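Local coordinates for hypothetical protein PH0822 (Pyrococcus horikoshii, PDB 2YX6) that is of unknown function but binds ADP and belongs to the dinitrogenase iron-molybdenum cofactor biosynthesis family, at residues R2-A7 against K65-Y70; F27-I32 against P56-D61; S86-V91 against G105-D110. One frame throughout, in Å; residues are numbered along the deposited sequence.

Contact 1: residues R2-A7 against K65-Y70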
loop_
_atom_site.group_PDB
_atom_site.type_symbol
_atom_site.label_atom_id
_atom_site.label_comp_id
_atom_site.label_asym_id
_atom_site.label_seq_id
_atom_site.Cartn_x
_atom_site.Cartn_y
_atom_site.Cartn_z
ATOM N N ARG A 2 -0.548 -10.765 1.834
ATOM C CA ARG A 2 -0.336 -10.770 3.262
ATOM C C ARG A 2 -0.265 -9.348 3.825
ATOM O O ARG A 2 0.413 -8.459 3.324
ATOM C CB ARG A 2 0.839 -11.718 3.629
ATOM C CG ARG A 2 1.323 -11.580 5.044
ATOM C CD ARG A 2 2.380 -12.651 5.334
ATOM N NE ARG A 2 2.072 -13.917 4.648
ATOM C CZ ARG A 2 2.835 -15.012 4.688
ATOM N NH1 ARG A 2 2.499 -16.144 4.012
ATOM N NH2 ARG A 2 3.919 -14.982 5.406
ATOM N N VAL A 3 -1.078 -9.116 4.834
ATOM C CA VAL A 3 -1.199 -7.808 5.453
ATOM C C VAL A 3 -0.730 -7.897 6.890
ATOM O O VAL A 3 -1.120 -8.814 7.621
ATOM C CB VAL A 3 -2.638 -7.322 5.361
ATOM C CG1 VAL A 3 -2.794 -5.902 6.002
ATOM C CG2 VAL A 3 -3.082 -7.378 3.869
ATOM N N ALA A 4 0.109 -6.930 7.265
ATOM C CA ALA A 4 0.716 -6.779 8.591
ATOM C C ALA A 4 0.034 -5.627 9.374
ATOM O O ALA A 4 -0.173 -4.577 8.824
ATOM C CB ALA A 4 2.193 -6.425 8.407
ATOM N N ILE A 5 -0.231 -5.831 10.652
ATOM C CA ILE A 5 -0.932 -4.869 11.475
ATOM C C ILE A 5 -0.309 -4.838 12.875
ATOM O O ILE A 5 -0.244 -5.849 13.528
ATOM C CB ILE A 5 -2.454 -5.163 11.590
ATOM C CG1 ILE A 5 -3.137 -5.171 10.217
ATOM C CG2 ILE A 5 -3.123 -4.117 12.529
ATOM C CD1 ILE A 5 -3.435 -6.422 9.817
ATOM N N PRO A 6 0.112 -3.638 13.348
ATOM C CA PRO A 6 0.690 -3.546 14.707
ATOM C C PRO A 6 -0.425 -3.694 15.742
ATOM O O PRO A 6 -1.497 -3.066 15.576
ATOM C CB PRO A 6 1.302 -2.134 14.757
ATOM C CG PRO A 6 0.425 -1.280 13.824
ATOM C CD PRO A 6 -0.015 -2.317 12.692
ATOM N N ALA A 7 -0.227 -4.550 16.755
ATOM C CA ALA A 7 -1.273 -4.815 17.736
ATOM C C ALA A 7 -0.897 -4.211 19.058
ATOM O O ALA A 7 0.287 -4.175 19.413
ATOM C CB ALA A 7 -1.481 -6.303 17.908
ATOM N N LYS A 65 3.140 -7.474 2.391
ATOM C CA LYS A 65 3.377 -6.505 1.327
ATOM C C LYS A 65 2.562 -5.250 1.586
ATOM O O LYS A 65 2.774 -4.225 0.963
ATOM C CB LYS A 65 2.986 -7.108 -0.039
ATOM C CG LYS A 65 3.739 -8.431 -0.362
ATOM C CD LYS A 65 4.077 -8.515 -1.856
ATOM C CE LYS A 65 5.101 -7.465 -2.236
ATOM N NZ LYS A 65 6.302 -7.631 -1.345
ATOM N N ILE A 66 1.646 -5.337 2.542
ATOM C CA ILE A 66 0.891 -4.158 2.975
ATOM C C ILE A 66 0.905 -4.058 4.498
ATOM O O ILE A 66 0.816 -5.031 5.189
ATOM C CB ILE A 66 -0.585 -4.198 2.478
ATOM C CG1 ILE A 66 -0.599 -4.234 0.956
ATOM C CG2 ILE A 66 -1.381 -2.977 3.038
ATOM C CD1 ILE A 66 -1.958 -3.962 0.340
ATOM N N VAL A 67 1.032 -2.848 5.007
ATOM C CA VAL A 67 0.983 -2.591 6.450
ATOM C C VAL A 67 -0.160 -1.617 6.721
ATOM O O VAL A 67 -0.224 -0.540 6.083
ATOM C CB VAL A 67 2.317 -1.974 6.911
ATOM C CG1 VAL A 67 2.235 -1.530 8.365
ATOM C CG2 VAL A 67 3.468 -2.942 6.651
ATOM N N LEU A 68 -1.037 -1.975 7.655
ATOM C CA LEU A 68 -2.075 -1.075 8.094
ATOM C C LEU A 68 -1.714 -0.521 9.435
ATOM O O LEU A 68 -1.611 -1.280 10.371
ATOM C CB LEU A 68 -3.431 -1.797 8.241
ATOM C CG LEU A 68 -3.849 -2.552 6.941
ATOM C CD1 LEU A 68 -5.153 -3.277 7.188
ATOM C CD2 LEU A 68 -3.978 -1.554 5.716
ATOM N N THR A 69 -1.589 0.805 9.543
ATOM C CA THR A 69 -1.259 1.386 10.840
ATOM C C THR A 69 -2.126 2.593 11.158
ATOM O O THR A 69 -2.813 3.120 10.287
ATOM C CB THR A 69 0.190 1.920 10.865
ATOM O OG1 THR A 69 0.244 3.017 9.971
ATOM C CG2 THR A 69 1.221 0.897 10.463
ATOM N N TYR A 70 -2.085 3.002 12.432
ATOM C CA TYR A 70 -2.649 4.264 12.873
ATOM C C TYR A 70 -1.582 5.331 12.587
ATOM O O TYR A 70 -1.536 5.915 11.508
ATOM C CB TYR A 70 -3.027 4.197 14.362
ATOM C CG TYR A 70 -3.728 5.486 14.808
ATOM C CD1 TYR A 70 -3.121 6.367 15.688
ATOM C CD2 TYR A 70 -4.978 5.826 14.295
ATOM C CE1 TYR A 70 -3.747 7.594 16.050
ATOM C CE2 TYR A 70 -5.627 7.012 14.665
ATOM C CZ TYR A 70 -5.002 7.900 15.578
ATOM O OH TYR A 70 -5.654 9.106 15.955
#
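Ala4 is held from both of its backbone polar atoms by the neighbouring strand. Its N gives a nearly straight hydrogen bond (176° at the hydrogen) to Ile66 O at 2.9 Å, and its O accepts from Leu68 N at 3.0 Å. Two residues earlier, Arg2 O accepts from Lys65 N at 3.0 Å and, weakly, from Ile66 N, so one carbonyl serves two donors.

Over one face of the sheet Val3 crosses Leu68 at a slant, its CG1 3.6 Å from Leu68 CG. That methyl is set anti to the backbone N (chi1 -179°), which leaves CG2 near Ile66 CB. Ile5 lies alongside Leu68, both pointing the same way, with CG1 3.9 Å from Leu68 CB. The opposite face carries the looser pair Ala4 CB and Val67 CG2.

Beyond Leu68, Pro6 sets its CD 3.0 Å from Leu68 O, a buried oxygen with no hydrogen-bond partner in the model, while its CG meets Thr69 CG2 at 4.1 Å. An alanine here would lack CG and CD, and would probably leave a gap over Leu68 O and Thr69 CG2.

Val98 and Phe102 of helix 95-103 cover Leu68, and Thr69 OG1 bonds to Val88 O. Such parallel pairing of central strands, with helices on both faces, is typical of an alpha/beta sheet.

Contact 2: residues F27-I32 against P56-D61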
loop_
_atom_site.group_PDB
_atom_site.type_symbol
_atom_site.label_atom_id
_atom_site.label_comp_id
_atom_site.label_asym_id
_atom_site.label_seq_id
_atom_site.Cartn_x
_atom_site.Cartn_y
_atom_site.Cartn_z
ATOM N N PHE A 27 2.546 -8.028 16.359
ATOM C CA PHE A 27 2.100 -7.769 15.009
ATOM C C PHE A 27 1.208 -8.913 14.634
ATOM O O PHE A 27 1.460 -10.059 15.006
ATOM C CB PHE A 27 3.259 -7.682 14.026
ATOM C CG PHE A 27 3.797 -6.279 13.861
ATOM C CD1 PHE A 27 3.366 -5.474 12.796
ATOM C CD2 PHE A 27 4.640 -5.726 14.814
ATOM C CE1 PHE A 27 3.825 -4.168 12.669
ATOM C CE2 PHE A 27 5.092 -4.390 14.694
ATOM C CZ PHE A 27 4.711 -3.650 13.637
ATOM N N VAL A 28 0.200 -8.603 13.843
ATOM C CA VAL A 28 -0.686 -9.614 13.246
ATOM C C VAL A 28 -0.525 -9.634 11.724
ATOM O O VAL A 28 -0.591 -8.615 11.079
ATOM C CB VAL A 28 -2.171 -9.265 13.599
ATOM C CG1 VAL A 28 -3.161 -10.234 12.966
ATOM C CG2 VAL A 28 -2.361 -9.163 15.085
ATOM N N PHE A 29 -0.311 -10.813 11.158
ATOM C CA PHE A 29 -0.086 -11.036 9.729
ATOM C C PHE A 29 -1.311 -11.783 9.250
ATOM O O PHE A 29 -1.666 -12.842 9.791
ATOM C CB PHE A 29 1.202 -11.865 9.495
ATOM C CG PHE A 29 2.425 -11.151 9.884
ATOM C CD1 PHE A 29 3.025 -10.269 8.992
ATOM C CD2 PHE A 29 2.924 -11.247 11.168
ATOM C CE1 PHE A 29 4.177 -9.549 9.353
ATOM C CE2 PHE A 29 4.087 -10.516 11.543
ATOM C CZ PHE A 29 4.715 -9.696 10.602
ATOM N N VAL A 30 -1.974 -11.222 8.263
ATOM C CA VAL A 30 -3.228 -11.818 7.817
ATOM C C VAL A 30 -3.127 -12.143 6.348
ATOM O O VAL A 30 -2.892 -11.211 5.507
ATOM C CB VAL A 30 -4.425 -10.823 7.958
ATOM C CG1 VAL A 30 -5.718 -11.558 7.452
ATOM C CG2 VAL A 30 -4.582 -10.360 9.434
ATOM N N ASP A 31 -3.326 -13.421 6.011
ATOM C CA ASP A 31 -3.357 -13.833 4.635
ATOM C C ASP A 31 -4.735 -13.754 4.041
ATOM O O ASP A 31 -5.662 -14.446 4.493
ATOM C CB ASP A 31 -2.873 -15.260 4.477
ATOM C CG ASP A 31 -1.405 -15.354 4.631
ATOM O OD1 ASP A 31 -0.905 -14.943 5.692
ATOM O OD2 ASP A 31 -0.765 -15.854 3.691
ATOM N N ILE A 32 -4.859 -12.926 3.013
ATOM C CA ILE A 32 -6.178 -12.662 2.427
ATOM C C ILE A 32 -6.180 -13.222 0.992
ATOM O O ILE A 32 -5.239 -13.007 0.205
ATOM C CB ILE A 32 -6.553 -11.165 2.554
ATOM C CG1 ILE A 32 -6.740 -10.865 4.040
ATOM C CG2 ILE A 32 -7.888 -10.846 1.799
ATOM C CD1 ILE A 32 -6.808 -9.375 4.449
ATOM N N PRO A 56 10.838 -2.539 9.624
ATOM C CA PRO A 56 10.484 -2.808 8.227
ATOM C C PRO A 56 10.993 -4.110 7.682
ATOM O O PRO A 56 10.295 -4.805 6.918
ATOM C CB PRO A 56 11.118 -1.639 7.487
ATOM C CG PRO A 56 10.962 -0.495 8.500
ATOM C CD PRO A 56 11.416 -1.176 9.770
ATOM N N ASN A 57 12.216 -4.441 8.077
ATOM C CA ASN A 57 12.856 -5.640 7.605
ATOM C C ASN A 57 12.172 -6.800 8.266
ATOM O O ASN A 57 11.983 -7.810 7.663
ATOM C CB ASN A 57 14.355 -5.617 7.952
ATOM C CG ASN A 57 15.217 -4.906 6.871
ATOM O OD1 ASN A 57 14.865 -4.845 5.681
ATOM N ND2 ASN A 57 16.386 -4.456 7.280
ATOM N N PHE A 58 11.808 -6.646 9.516
ATOM C CA PHE A 58 11.000 -7.653 10.211
ATOM C C PHE A 58 9.742 -7.969 9.416
ATOM O O PHE A 58 9.466 -9.125 9.095
ATOM C CB PHE A 58 10.649 -7.107 11.595
ATOM C CG PHE A 58 9.738 -7.980 12.377
ATOM C CD1 PHE A 58 10.187 -9.157 12.891
ATOM C CD2 PHE A 58 8.390 -7.644 12.536
ATOM C CE1 PHE A 58 9.332 -9.997 13.610
ATOM C CE2 PHE A 58 7.542 -8.460 13.231
ATOM C CZ PHE A 58 8.023 -9.658 13.781
ATOM N N ILE A 59 9.010 -6.917 9.031
ATOM C CA ILE A 59 7.769 -7.083 8.237
ATOM C C ILE A 59 8.026 -7.754 6.869
ATOM O O ILE A 59 7.409 -8.766 6.553
ATOM C CB ILE A 59 7.013 -5.726 8.160
ATOM C CG1 ILE A 59 6.621 -5.291 9.565
ATOM C CG2 ILE A 59 5.815 -5.818 7.285
ATOM C CD1 ILE A 59 5.732 -6.358 10.304
ATOM N N LYS A 60 8.972 -7.235 6.086
ATOM C CA LYS A 60 9.376 -7.821 4.815
ATOM C C LYS A 60 9.773 -9.293 4.953
ATOM O O LYS A 60 9.330 -10.133 4.196
ATOM C CB LYS A 60 10.519 -7.025 4.203
ATOM C CG LYS A 60 10.729 -7.348 2.683
ATOM C CD LYS A 60 11.997 -6.702 2.132
ATOM C CE LYS A 60 12.259 -6.979 0.638
ATOM N NZ LYS A 60 13.705 -6.652 0.222
ATOM N N ASP A 61 10.554 -9.602 5.990
ATOM C CA ASP A 61 10.979 -10.982 6.253
ATOM C C ASP A 61 9.803 -11.920 6.541
ATOM O O ASP A 61 9.918 -13.113 6.354
ATOM C CB ASP A 61 11.967 -11.037 7.406
ATOM C CG ASP A 61 13.299 -10.314 7.080
ATOM O OD1 ASP A 61 13.634 -10.188 5.872
ATOM O OD2 ASP A 61 13.979 -9.851 8.051
#
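Strand 27-32 and helix 56-61 run in roughly the same direction, their axes inclined by 30° and 11.0 Å apart at closest approach, so that side chains alone bridge the space between them. Phe27 and Phe29, two residues apart and therefore on the same face of the strand, both project toward the helix.

Ile59 supplies the tightest touch. Its CD1 methyl touches both rings, 3.5 Å from Phe27 CD1 and equally 3.5 Å from Phe29 CZ, and it also lies 3.7 Å from Phe29 CE1. The CA–CB bond of Ile59 does not aim at the strand; CG1 stands anti to the carbonyl carbon (chi1 -62°), and a further bend at chi2 (-58°) carries the end of the chain in toward the rings. Ile59 crosses Phe27 at about a right angle and Phe29 more obliquely.

Phe58, the preceding helical residue, reaches the same pair of aromatics through one corner of its ring. Its CE2 meets the edge of Phe29, near that ring's plane, at 4.1 Å from Phe29 CZ, and lies 4.3 Å from Phe27 CD2. With CG anti to the backbone N, the Phe58 ring extends from the helix toward the strand. These contacts are entirely apolar, without a hydrogen bond between the segments.

The aromatic cluster continues outward: His62 stacks on Phe29 and also meets the Phe58 ring, while Phe21 packs against Phe27. Ile59 also touches Phe80 of helix 74-82. The opposite face of the strand, bearing Val28, Val30 and Ile32, is covered by helix 95-103, giving the layered helix–sheet–helix packing of an alpha/beta fold.

Contact 3: residues S86-V91 against G105-D110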
loop_
_atom_site.group_PDB
_atom_site.type_symbol
_atom_site.label_atom_id
_atom_site.label_comp_id
_atom_site.label_asym_id
_atom_site.label_seq_id
_atom_site.Cartn_x
_atom_site.Cartn_y
_atom_site.Cartn_z
ATOM N N SER A 86 3.748 -1.185 1.036
ATOM C CA SER A 86 2.812 -0.064 1.041
ATOM C C SER A 86 2.315 0.076 2.424
ATOM O O SER A 86 2.110 -0.913 3.086
ATOM C CB SER A 86 1.592 -0.390 0.147
ATOM O OG SER A 86 2.111 -0.546 -1.149
ATOM N N VAL A 87 2.053 1.288 2.854
ATOM C CA VAL A 87 1.625 1.502 4.228
ATOM C C VAL A 87 0.292 2.264 4.155
ATOM O O VAL A 87 0.183 3.221 3.370
ATOM C CB VAL A 87 2.715 2.356 5.034
ATOM C CG1 VAL A 87 2.244 2.742 6.530
ATOM C CG2 VAL A 87 4.079 1.684 5.065
ATOM N N VAL A 88 -0.687 1.888 4.977
ATOM C CA VAL A 88 -1.919 2.664 5.150
ATOM C C VAL A 88 -1.925 3.241 6.577
ATOM O O VAL A 88 -1.714 2.484 7.549
ATOM C CB VAL A 88 -3.214 1.785 4.951
ATOM C CG1 VAL A 88 -4.497 2.676 5.098
ATOM C CG2 VAL A 88 -3.186 1.111 3.594
ATOM N N THR A 89 -2.093 4.572 6.678
ATOM C CA THR A 89 -2.091 5.289 7.964
ATOM C C THR A 89 -3.490 5.710 8.318
ATOM O O THR A 89 -4.357 5.698 7.465
ATOM C CB THR A 89 -1.205 6.562 7.909
ATOM O OG1 THR A 89 -1.745 7.490 6.950
ATOM C CG2 THR A 89 0.223 6.188 7.522
ATOM N N GLY A 90 -3.717 6.036 9.597
ATOM C CA GLY A 90 -5.068 6.418 10.084
ATOM C C GLY A 90 -6.061 5.296 10.410
ATOM O O GLY A 90 -7.206 5.547 10.704
ATOM N N VAL A 91 -5.598 4.055 10.403
ATOM C CA VAL A 91 -6.449 2.895 10.688
ATOM C C VAL A 91 -6.496 2.668 12.194
ATOM O O VAL A 91 -5.486 2.640 12.854
ATOM C CB VAL A 91 -5.921 1.623 9.940
ATOM C CG1 VAL A 91 -6.865 0.480 10.115
ATOM C CG2 VAL A 91 -5.730 1.925 8.447
ATOM N N GLY A 105 -13.342 -2.648 0.726
ATOM C CA GLY A 105 -13.182 -1.286 0.179
ATOM C C GLY A 105 -13.761 -0.137 0.980
ATOM O O GLY A 105 -13.833 0.997 0.458
ATOM N N LYS A 106 -14.087 -0.381 2.260
ATOM C CA LYS A 106 -14.667 0.618 3.179
ATOM C C LYS A 106 -13.872 0.764 4.494
ATOM O O LYS A 106 -14.350 0.453 5.627
ATOM C CB LYS A 106 -16.136 0.277 3.537
ATOM C CG LYS A 106 -17.190 0.995 2.636
ATOM C CD LYS A 106 -18.394 0.063 2.368
ATOM C CE LYS A 106 -18.411 -0.355 0.881
ATOM N NZ LYS A 106 -18.673 0.836 -0.024
ATOM N N LEU A 107 -12.657 1.257 4.375
ATOM C CA LEU A 107 -11.841 1.323 5.545
ATOM C C LEU A 107 -12.216 2.641 6.204
ATOM O O LEU A 107 -12.486 3.620 5.498
ATOM C CB LEU A 107 -10.370 1.251 5.118
ATOM C CG LEU A 107 -9.413 0.496 5.996
ATOM C CD1 LEU A 107 -10.062 -0.786 6.245
ATOM C CD2 LEU A 107 -8.104 0.301 5.264
ATOM N N LYS A 108 -12.261 2.647 7.541
ATOM C CA LYS A 108 -12.500 3.869 8.329
ATOM C C LYS A 108 -11.208 4.551 8.753
ATOM O O LYS A 108 -10.506 4.045 9.590
ATOM C CB LYS A 108 -13.322 3.524 9.551
ATOM C CG LYS A 108 -14.849 3.401 9.192
ATOM C CD LYS A 108 -15.644 2.639 10.274
ATOM C CE LYS A 108 -17.073 3.231 10.486
ATOM N NZ LYS A 108 -17.891 3.379 9.212
ATOM N N ILE A 109 -10.906 5.704 8.178
ATOM C CA ILE A 109 -9.585 6.352 8.393
ATOM C C ILE A 109 -9.690 7.559 9.294
ATOM O O ILE A 109 -10.571 8.390 9.099
ATOM C CB ILE A 109 -8.974 6.863 7.024
ATOM C CG1 ILE A 109 -8.820 5.706 6.001
ATOM C CG2 ILE A 109 -7.655 7.561 7.259
ATOM C CD1 ILE A 109 -8.210 4.456 6.595
ATOM N N ASP A 110 -8.806 7.671 10.280
ATOM C CA ASP A 110 -8.728 8.866 11.096
ATOM C C ASP A 110 -7.834 9.865 10.393
ATOM O O ASP A 110 -6.565 9.842 10.561
ATOM C CB ASP A 110 -8.132 8.522 12.459
ATOM C CG ASP A 110 -8.187 9.685 13.423
ATOM O OD1 ASP A 110 -8.469 10.829 12.978
ATOM O OD2 ASP A 110 -7.962 9.446 14.632
#
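Gly90 and Asp110 meet where the loop following strand 86-88, an edge strand of the alpha/beta sheet within this chain, is approached by the extended tail that leaves helix 95-103. Gly105 ends that helix in a Schellman motif, and the chain then turns back beside the strand.

The apolar contacts gather around two valines. Val91 CG2 lies 4.0 Å from Ile109 CD1, the two side chains crossing at a slant, and 4.3 Å from Leu107 CD2. Val88 CG1 reaches the same two partners, with Leu107 CD2 at 4.3 Å. Phe102 and Ala101 back Leu107 from helix 95-103, whereas Asn81 of the second subunit packs on both Leu107 and Ile109, placing this patch at the dimer interface. Asn81 and Val87 are ADP-binding residues, although no nucleotide is bound to this chain.

Against the backbone, Ile109 CG2 sits 3.8 Å from Thr89 O and 4.0 Å from Gly90 CA. Gly90 has a positive phi, and a side chain at this position would run into that methyl.

Among the polar contacts, the carboxylate of Asp110 turns from the loop, its CG anti to the backbone N (chi1 -173°), letting OD2 bond to Tyr70 OH and OD1 to Asp112 N. The hydrogen bond between the segments is short and straight: Asp110 N meets Gly90 O at 2.7 Å, with 175° at the hydrogen, the donor lying 15° off the plane of the Gly90 carbonyl.

In the fold
All three contacts draw on one mixed sheet, ordered 36-44, 26-33, 2-7, 66-68, 86-88. Contact 1 joins two of its middle strands close to the centre of the chain; contact 2, about 7 Å away between centres, packs a helix on the neighbouring strand and falls within the chain between the segments of contact 1. Contact 3 follows later in the sequence, about 10 Å from contact 1 and 17 Å from contact 2, on the other side of the chain's centre. Val67 packs on Ile59, and Thr69 pairs with Val88, so contact 1 connects both neighbours. Contacts 1 and 3 also touch the second subunit, linking the sheet to the dimer interface near ADP-binding residues.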